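Local coordinates for protein phosphatase (Thermotoga maritima, PDB 1NF2) that probably acts as a magnesium-dependent phosphatase of the haloacid dehalogenase family, with a substrate-binding domain of its own, at residues D90-E93 against Y94-L98. Numbering follows the deposited sequence.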
loop_
_atom_site.group_PDB
_atom_site.type_symbol
_atom_site.label_atom_id
_atom_site.label_comp_id
_atom_site.label_asym_id
_atom_site.label_seq_id
_atom_site.Cartn_x
_atom_site.Cartn_y
_atom_site.Cartn_z
ATOM N N ASP A 90 20.943 4.361 12.484
ATOM C CA ASP A 90 21.257 5.782 12.599
ATOM C C ASP A 90 20.029 6.613 12.945
ATOM O O ASP A 90 20.104 7.540 13.757
ATOM C CB ASP A 90 21.836 6.323 11.293
ATOM C CG ASP A 90 23.285 5.951 11.099
ATOM O OD1 ASP A 90 23.902 6.474 10.148
ATOM O OD2 ASP A 90 23.803 5.137 11.893
ATOM N N ILE A 91 18.902 6.291 12.316
ATOM C CA ILE A 91 17.665 7.021 12.552
ATOM C C ILE A 91 17.153 6.809 13.967
ATOM O O ILE A 91 16.731 7.759 14.620
ATOM C CB ILE A 91 16.568 6.603 11.538
ATOM C CG1 ILE A 91 16.974 7.057 10.128
ATOM C CG2 ILE A 91 15.224 7.205 11.935
ATOM C CD1 ILE A 91 16.006 6.622 9.030
ATOM N N ILE A 92 17.195 5.568 14.439
ATOM C CA ILE A 92 16.731 5.245 15.788
ATOM C C ILE A 92 17.609 5.876 16.869
ATOM O O ILE A 92 17.095 6.427 17.845
ATOM C CB ILE A 92 16.659 3.704 16.012
ATOM C CG1 ILE A 92 15.275 3.182 15.611
ATOM C CG2 ILE A 92 16.913 3.360 17.472
ATOM C CD1 ILE A 92 14.902 3.444 14.179
ATOM N N GLU A 93 18.926 5.794 16.703
ATOM C CA GLU A 93 19.837 6.380 17.681
ATOM C C GLU A 93 19.699 7.902 17.692
ATOM O O GLU A 93 19.910 8.549 18.714
ATOM C CB GLU A 93 21.278 5.966 17.380
ATOM C CG GLU A 93 21.551 4.511 17.740
ATOM C CD GLU A 93 22.973 4.072 17.440
ATOM O OE1 GLU A 93 23.312 2.914 17.774
ATOM O OE2 GLU A 93 23.747 4.876 16.870
ATOM N N TYR A 94 19.311 8.464 16.557
ATOM C CA TYR A 94 19.126 9.903 16.437
ATOM C C TYR A 94 17.806 10.335 17.087
ATOM O O TYR A 94 17.731 11.353 17.780
ATOM C CB TYR A 94 19.097 10.281 14.958
ATOM C CG TYR A 94 19.059 11.767 14.674
ATOM C CD1 TYR A 94 20.234 12.481 14.431
ATOM C CD2 TYR A 94 17.848 12.450 14.604
ATOM C CE1 TYR A 94 20.201 13.843 14.117
ATOM C CE2 TYR A 94 17.803 13.805 14.295
ATOM C CZ TYR A 94 18.982 14.495 14.050
ATOM O OH TYR A 94 18.931 15.832 13.738
ATOM N N ILE A 95 16.772 9.531 16.865
ATOM C CA ILE A 95 15.434 9.820 17.351
ATOM C C ILE A 95 15.142 9.548 18.830
ATOM O O ILE A 95 14.306 10.224 19.432
ATOM C CB ILE A 95 14.413 9.057 16.493
ATOM C CG1 ILE A 95 13.067 9.763 16.524
ATOM C CG2 ILE A 95 14.256 7.636 17.005
ATOM C CD1 ILE A 95 12.026 9.057 15.696
ATOM N N LYS A 96 15.819 8.572 19.425
ATOM C CA LYS A 96 15.562 8.244 20.823
ATOM C C LYS A 96 15.838 9.365 21.830
ATOM O O LYS A 96 15.014 9.628 22.705
ATOM C CB LYS A 96 16.318 6.965 21.215
ATOM C CG LYS A 96 15.729 5.706 20.566
ATOM C CD LYS A 96 16.568 4.453 20.823
ATOM C CE LYS A 96 16.479 3.981 22.270
ATOM N NZ LYS A 96 15.099 3.541 22.641
ATOM N N PRO A 97 16.992 10.045 21.722
ATOM C CA PRO A 97 17.261 11.120 22.682
ATOM C C PRO A 97 16.182 12.202 22.637
ATOM O O PRO A 97 16.021 12.974 23.581
ATOM C CB PRO A 97 18.625 11.647 22.239
ATOM C CG PRO A 97 19.280 10.433 21.651
ATOM C CD PRO A 97 18.153 9.828 20.841
ATOM N N LEU A 98 15.444 12.248 21.533
ATOM C CA LEU A 98 14.380 13.229 21.342
ATOM C C LEU A 98 13.068 12.846 22.027
ATOM O O LEU A 98 12.062 13.544 21.889
ATOM C CB LEU A 98 14.139 13.435 19.843
ATOM C CG LEU A 98 14.862 14.591 19.146
ATOM C CD1 LEU A 98 16.247 14.779 19.735
ATOM C CD2 LEU A 98 14.923 14.327 17.655
#
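The ring of Tyr94 stands obliquely to the carbonyl oxygen of Asp90, one turn earlier in the helix. The contact to that oxygen is made by CB of Tyr94, at 3.2 Å from Asp90 O. CG is anti to the backbone N (chi1 -174°), which carries the ring away from residues 90-93. There the ring meets Phe168 edge-to-face and touches Ile163 and Arg167 of helix 154-168.

The puckered ring of Pro97 lies beside Glu93 O, its CD 3.0 Å from that oxygen. A proline has no N-H to give to this carbonyl, so the i to i+4 bond is missing here, and the ring carbon takes its place beside the oxygen.

Residues 90-95 belong to the last turns of helix 85-95, which packs beside helix 154-168 and on strand 147-151 of the six-stranded mixed sheet. That sheet is inserted between strands of the core sheet that carries the magnesium site, consistent with the cap domain of a haloacid dehalogenase-type phosphatase. Three backbone i to i+4 bonds run through the turn. Tyr94 N bonds to Asp90 O, with an additional weak i to i+3 bond to Ile91 O. Ile95 N reaches Ile91 O at 2.9 Å. Lys96 N reaches Ile92 O at 3.0 Å. Ile91 and Ile92 both rest on Leu148 of strand 147-151, and Ile95 rests on Leu150. CG2 of Ile95 also sits 3.2 Å from Ile92 O.

Lys96 crosses Ile92 at a slant, its CD 3.5 Å from Ile92 CG2. Its chain then bends at chi3 (71°) and chi4 (64°), and NZ forms a salt bridge with Glu113. With an alanine here, Glu113 would probably lose its lysine partner and Ile92 CG2 the CD that lies against it. CG of the lysine also lies against the backbone, 3.1 Å from Ile92 O.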